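Local coordinates for hypothetical protein PH1789 (Pyrococcus horikoshii, PDB 1WR2) that is of unknown function but belongs to the ATP-grasp proteins, built here from two antiparallel sheets flanked by helices, at residues L69-I81 against K90-R102. Sequence-based numbering, arbitrary orientation.
Sequences LHKSDAKVVMLNI and KWEEIHENAKKYR
Asn97 reaches from its helix to grip Lys75 O, the carbonyl of the positive-phi residue just after the short helix 71-74. Its ND2 lies only 2.6 Å from Lys75 O, and the bond is nearly straight, 173° at the hydrogen. The acceptor oxygen lies in the plane of the Asn97 amide, with CB of Lys75 packed beside the same nitrogen. Lys75 is the C' residue of a Schellman motif, so the side-chain amide holds the chain just where it turns out of the helix toward strand 77-81.

One turn further along, Tyr101 lays the face of its ring on Ala74. The methyl CB stands 3.4 Å from the ring centroid, nearly along the ring normal, a CH-pi contact over the centre of the ring. With CG anti to the backbone N (chi1 -167°), the phenol extends past Ala74, bringing its hydroxyl 3.1 Å from Asp73 OD2, which lies at the ring edge with its carboxylate almost perpendicular to the ring. A water next to Tyr101 OH accepts a hydrogen bond from His70 N.

Between the levels of Asn97 and Ile94, Val76 CG1 meets Ala98 CB. Ile94 presses CG2 against Val76 O and against Met78 CG, 3.6 Å from the latter. Toward the other end, Met78, its chain bent at chi2, crosses the aliphatic part of Lys90, its CG 3.7 Å from Lys90 CD, and sets its methyl CE against Glu93 OE1, the two side chains crossing at about a right angle. The Lys90 NZ-Glu93 OE2 salt bridge, 2.7 Å, ties those two helix residues together beside the thioether.

Strand 77-81 is the edge of a four-stranded antiparallel sheet, beside strand 59-64, and Ile94 also touches Val110 of strand 109-114. Strand and helix run nearly antiparallel (153°), their axes 8.7 Å apart: a helix packed over one face of the antiparallel sheet, in an alpha+beta ATP-grasp domain.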
loop_
_atom_site.group_PDB
_atom_site.type_symbol
_atom_site.label_atom_id
_atom_site.label_comp_id
_atom_site.label_asym_id
_atom_site.label_seq_id
_atom_site.Cartn_x
_atom_site.Cartn_y
_atom_site.Cartn_z
ATOM N N LEU A 69 3.211 -5.098 11.628
ATOM C CA LEU A 69 3.214 -4.271 10.428
ATOM C C LEU A 69 3.918 -4.952 9.246
ATOM O O LEU A 69 3.491 -4.819 8.102
ATOM C CB LEU A 69 3.871 -2.924 10.730
ATOM C CG LEU A 69 3.237 -2.109 11.865
ATOM C CD1 LEU A 69 4.116 -0.894 12.161
ATOM C CD2 LEU A 69 1.820 -1.678 11.489
ATOM N N HIS A 70 4.998 -5.676 9.525
ATOM C CA HIS A 70 5.734 -6.383 8.480
ATOM C C HIS A 70 5.108 -7.770 8.321
ATOM O O HIS A 70 5.625 -8.771 8.820
ATOM C CB HIS A 70 7.208 -6.508 8.863
ATOM C CG HIS A 70 8.082 -7.008 7.755
ATOM N ND1 HIS A 70 9.427 -7.260 7.924
ATOM C CD2 HIS A 70 7.809 -7.284 6.457
ATOM C CE1 HIS A 70 9.944 -7.668 6.778
ATOM N NE2 HIS A 70 8.983 -7.692 5.872
ATOM N N LYS A 71 3.983 -7.810 7.616
ATOM C CA LYS A 71 3.237 -9.044 7.400
ATOM C C LYS A 71 4.024 -10.226 6.832
ATOM O O LYS A 71 3.877 -11.347 7.316
ATOM C CB LYS A 71 2.016 -8.752 6.520
ATOM C CG LYS A 71 1.028 -7.768 7.153
ATOM C CD LYS A 71 -0.224 -7.571 6.293
ATOM C CE LYS A 71 0.093 -6.867 4.979
ATOM N NZ LYS A 71 0.454 -5.434 5.182
ATOM N N SER A 72 4.852 -9.996 5.815
ATOM C CA SER A 72 5.624 -11.094 5.225
ATOM C C SER A 72 6.598 -11.703 6.234
ATOM O O SER A 72 6.815 -12.915 6.258
ATOM C CB SER A 72 6.401 -10.611 3.995
ATOM O OG SER A 72 7.394 -9.669 4.358
ATOM N N ASP A 73 7.180 -10.852 7.068
ATOM C CA ASP A 73 8.128 -11.299 8.080
ATOM C C ASP A 73 7.442 -12.254 9.061
ATOM O O ASP A 73 7.997 -13.292 9.421
ATOM C CB ASP A 73 8.692 -10.083 8.825
ATOM C CG ASP A 73 9.960 -10.396 9.598
ATOM O OD1 ASP A 73 10.937 -10.879 8.982
ATOM O OD2 ASP A 73 9.983 -10.148 10.823
ATOM N N ALA A 74 6.227 -11.899 9.479
ATOM C CA ALA A 74 5.456 -12.705 10.425
ATOM C C ALA A 74 4.711 -13.852 9.755
ATOM O O ALA A 74 4.220 -14.766 10.423
ATOM C CB ALA A 74 4.469 -11.819 11.171
ATOM N N LYS A 75 4.618 -13.796 8.432
ATOM C CA LYS A 75 3.925 -14.830 7.678
ATOM C C LYS A 75 2.437 -14.859 8.026
ATOM O O LYS A 75 1.863 -15.917 8.292
ATOM C CB LYS A 75 4.577 -16.190 7.947
ATOM C CG LYS A 75 5.991 -16.285 7.382
ATOM C CD LYS A 75 6.886 -17.184 8.213
ATOM C CE LYS A 75 6.361 -18.607 8.295
ATOM N NZ LYS A 75 7.261 -19.438 9.142
ATOM N N VAL A 76 1.822 -13.682 8.034
ATOM C CA VAL A 76 0.400 -13.569 8.323
ATOM C C VAL A 76 -0.373 -13.183 7.058
ATOM O O VAL A 76 -1.516 -12.736 7.137
ATOM C CB VAL A 76 0.115 -12.539 9.450
ATOM C CG1 VAL A 76 0.766 -13.001 10.735
ATOM C CG2 VAL A 76 0.625 -11.158 9.067
ATOM N N VAL A 77 0.271 -13.346 5.901
ATOM C CA VAL A 77 -0.348 -13.062 4.598
ATOM C C VAL A 77 -0.334 -14.358 3.788
ATOM O O VAL A 77 0.729 -14.929 3.563
ATOM C CB VAL A 77 0.436 -11.984 3.795
ATOM C CG1 VAL A 77 -0.057 -11.940 2.341
ATOM C CG2 VAL A 77 0.253 -10.623 4.434
ATOM N N MET A 78 -1.507 -14.832 3.370
ATOM C CA MET A 78 -1.606 -16.062 2.576
ATOM C C MET A 78 -2.240 -15.757 1.218
ATOM O O MET A 78 -3.302 -15.133 1.135
ATOM C CB MET A 78 -2.425 -17.121 3.323
ATOM C CG MET A 78 -1.721 -17.708 4.548
ATOM S SD MET A 78 -0.187 -18.599 4.127
ATOM C CE MET A 78 0.428 -19.003 5.763
ATOM N N LEU A 79 -1.580 -16.211 0.157
ATOM C CA LEU A 79 -2.038 -15.944 -1.197
ATOM C C LEU A 79 -2.744 -17.080 -1.933
ATOM O O LEU A 79 -2.764 -18.226 -1.490
ATOM C CB LEU A 79 -0.851 -15.477 -2.042
ATOM C CG LEU A 79 0.036 -14.352 -1.502
ATOM C CD1 LEU A 79 1.120 -14.065 -2.529
ATOM C CD2 LEU A 79 -0.774 -13.096 -1.241
ATOM N N ASN A 80 -3.322 -16.719 -3.076
ATOM C CA ASN A 80 -4.029 -17.629 -3.966
ATOM C C ASN A 80 -4.862 -18.726 -3.307
ATOM O O ASN A 80 -4.718 -19.911 -3.622
ATOM C CB ASN A 80 -3.032 -18.240 -4.958
ATOM C CG ASN A 80 -3.706 -18.779 -6.205
ATOM O OD1 ASN A 80 -3.949 -18.042 -7.164
ATOM N ND2 ASN A 80 -4.000 -20.076 -6.206
ATOM N N ILE A 81 -5.740 -18.317 -2.396
ATOM C CA ILE A 81 -6.638 -19.234 -1.701
ATOM C C ILE A 81 -7.758 -19.538 -2.696
ATOM O O ILE A 81 -8.572 -18.671 -3.009
ATOM C CB ILE A 81 -7.224 -18.571 -0.450
ATOM C CG1 ILE A 81 -6.090 -18.258 0.539
ATOM C CG2 ILE A 81 -8.287 -19.459 0.149
ATOM C CD1 ILE A 81 -6.481 -17.346 1.698
ATOM N N LYS A 90 -6.185 -21.529 6.099
ATOM C CA LYS A 90 -5.236 -20.419 6.051
ATOM C C LYS A 90 -5.599 -19.374 7.097
ATOM O O LYS A 90 -4.742 -18.635 7.579
ATOM C CB LYS A 90 -5.212 -19.799 4.656
ATOM C CG LYS A 90 -4.563 -20.703 3.627
ATOM C CD LYS A 90 -3.159 -21.076 4.071
ATOM C CE LYS A 90 -2.559 -22.161 3.186
ATOM N NZ LYS A 90 -1.164 -22.472 3.598
ATOM N N TRP A 91 -6.878 -19.323 7.451
ATOM C CA TRP A 91 -7.341 -18.401 8.469
ATOM C C TRP A 91 -6.720 -18.846 9.796
ATOM O O TRP A 91 -6.269 -18.022 10.593
ATOM C CB TRP A 91 -8.869 -18.429 8.554
ATOM C CG TRP A 91 -9.417 -17.671 9.729
ATOM C CD1 TRP A 91 -9.411 -18.065 11.041
ATOM C CD2 TRP A 91 -9.999 -16.365 9.707
ATOM N NE1 TRP A 91 -9.952 -17.081 11.832
ATOM C CE2 TRP A 91 -10.321 -16.028 11.038
ATOM C CE3 TRP A 91 -10.279 -15.444 8.688
ATOM C CZ2 TRP A 91 -10.908 -14.808 11.379
ATOM C CZ3 TRP A 91 -10.864 -14.229 9.030
ATOM C CH2 TRP A 91 -11.170 -13.924 10.364
ATOM N N GLU A 92 -6.686 -20.156 10.023
ATOM C CA GLU A 92 -6.104 -20.693 11.249
ATOM C C GLU A 92 -4.596 -20.463 11.255
ATOM O O GLU A 92 -4.019 -20.082 12.271
ATOM C CB GLU A 92 -6.393 -22.197 11.372
ATOM C CG GLU A 92 -7.843 -22.544 11.706
ATOM C CD GLU A 92 -8.062 -24.045 11.875
ATOM O OE1 GLU A 92 -7.847 -24.794 10.894
ATOM O OE2 GLU A 92 -8.449 -24.475 12.989
ATOM N N GLU A 93 -3.958 -20.699 10.115
ATOM C CA GLU A 93 -2.522 -20.518 9.998
ATOM C C GLU A 93 -2.033 -19.126 10.367
ATOM O O GLU A 93 -1.158 -18.982 11.226
ATOM C CB GLU A 93 -2.058 -20.816 8.579
ATOM C CG GLU A 93 -1.903 -22.271 8.267
ATOM C CD GLU A 93 -0.996 -22.474 7.089
ATOM O OE1 GLU A 93 0.111 -21.890 7.102
ATOM O OE2 GLU A 93 -1.382 -23.210 6.157
ATOM N N ILE A 94 -2.587 -18.102 9.718
ATOM C CA ILE A 94 -2.145 -16.738 9.980
ATOM C C ILE A 94 -2.316 -16.341 11.431
ATOM O O ILE A 94 -1.505 -15.588 11.964
ATOM C CB ILE A 94 -2.851 -15.698 9.067
ATOM C CG1 ILE A 94 -4.359 -15.698 9.312
ATOM C CG2 ILE A 94 -2.519 -15.991 7.606
ATOM C CD1 ILE A 94 -5.110 -14.682 8.460
ATOM N N HIS A 95 -3.359 -16.845 12.083
ATOM C CA HIS A 95 -3.552 -16.512 13.488
ATOM C C HIS A 95 -2.478 -17.188 14.335
ATOM O O HIS A 95 -2.013 -16.619 15.319
ATOM C CB HIS A 95 -4.948 -16.919 13.963
ATOM C CG HIS A 95 -6.008 -15.911 13.638
ATOM N ND1 HIS A 95 -6.640 -15.857 12.412
ATOM C CD2 HIS A 95 -6.527 -14.899 14.374
ATOM C CE1 HIS A 95 -7.501 -14.856 12.408
ATOM N NE2 HIS A 95 -7.453 -14.259 13.586
ATOM N N GLU A 96 -2.085 -18.397 13.941
ATOM C CA GLU A 96 -1.051 -19.138 14.653
ATOM C C GLU A 96 0.268 -18.410 14.460
ATOM O O GLU A 96 1.006 -18.185 15.413
ATOM C CB GLU A 96 -0.924 -20.563 14.103
ATOM C CG GLU A 96 -2.215 -21.381 14.145
ATOM C CD GLU A 96 -2.067 -22.746 13.475
ATOM O OE1 GLU A 96 -1.327 -22.840 12.472
ATOM O OE2 GLU A 96 -2.699 -23.718 13.937
ATOM N N ASN A 97 0.553 -18.037 13.218
ATOM C CA ASN A 97 1.787 -17.341 12.894
ATOM C C ASN A 97 1.892 -16.021 13.628
ATOM O O ASN A 97 2.979 -15.612 14.026
ATOM C CB ASN A 97 1.893 -17.114 11.384
ATOM C CG ASN A 97 1.996 -18.413 10.615
ATOM O OD1 ASN A 97 2.036 -19.491 11.210
ATOM N ND2 ASN A 97 2.040 -18.322 9.289
ATOM N N ALA A 98 0.759 -15.357 13.811
ATOM C CA ALA A 98 0.739 -14.083 14.512
ATOM C C ALA A 98 0.976 -14.313 16.003
ATOM O O ALA A 98 1.565 -13.479 16.686
ATOM C CB ALA A 98 -0.600 -13.398 14.300
ATOM N N LYS A 99 0.511 -15.456 16.498
ATOM C CA LYS A 99 0.667 -15.787 17.907
ATOM C C LYS A 99 2.133 -16.031 18.248
ATOM O O LYS A 99 2.609 -15.631 19.312
ATOM C CB LYS A 99 -0.161 -17.030 18.252
ATOM C CG LYS A 99 -0.565 -17.114 19.711
ATOM C CD LYS A 99 -1.456 -15.934 20.084
ATOM C CE LYS A 99 -1.831 -15.962 21.555
ATOM N NZ LYS A 99 -0.622 -15.934 22.426
ATOM N N LYS A 100 2.848 -16.685 17.341
ATOM C CA LYS A 100 4.260 -16.975 17.559
ATOM C C LYS A 100 5.094 -15.708 17.398
ATOM O O LYS A 100 6.113 -15.536 18.063
ATOM C CB LYS A 100 4.749 -18.032 16.561
ATOM C CG LYS A 100 3.921 -19.307 16.533
ATOM C CD LYS A 100 4.498 -20.320 15.548
ATOM C CE LYS A 100 3.461 -21.365 15.139
ATOM N NZ LYS A 100 2.826 -22.054 16.304
ATOM N N TYR A 101 4.643 -14.816 16.521
ATOM C CA TYR A 101 5.346 -13.570 16.238
ATOM C C TYR A 101 5.221 -12.522 17.353
ATOM O O TYR A 101 6.223 -11.956 17.803
ATOM C CB TYR A 101 4.827 -12.999 14.922
ATOM C CG TYR A 101 5.666 -11.889 14.354
ATOM C CD1 TYR A 101 6.815 -12.166 13.618
ATOM C CD2 TYR A 101 5.306 -10.559 14.544
ATOM C CE1 TYR A 101 7.583 -11.138 13.076
ATOM C CE2 TYR A 101 6.070 -9.526 14.013
ATOM C CZ TYR A 101 7.202 -9.819 13.281
ATOM O OH TYR A 101 7.950 -8.789 12.753
ATOM N N ARG A 102 3.990 -12.253 17.776
ATOM C CA ARG A 102 3.702 -11.297 18.849
ATOM C C ARG A 102 2.456 -11.808 19.575
ATOM O O ARG A 102 1.337 -11.444 19.224
ATOM C CB ARG A 102 3.416 -9.891 18.291
ATOM C CG ARG A 102 4.639 -9.041 17.928
ATOM C CD ARG A 102 5.503 -8.699 19.152
ATOM N NE ARG A 102 4.823 -7.858 20.139
ATOM C CZ ARG A 102 4.629 -6.548 20.016
ATOM N NH1 ARG A 102 5.061 -5.906 18.942
ATOM N NH2 ARG A 102 4.004 -5.877 20.973
HETATM O O HOH W 1 5.969 -6.375 12.152
#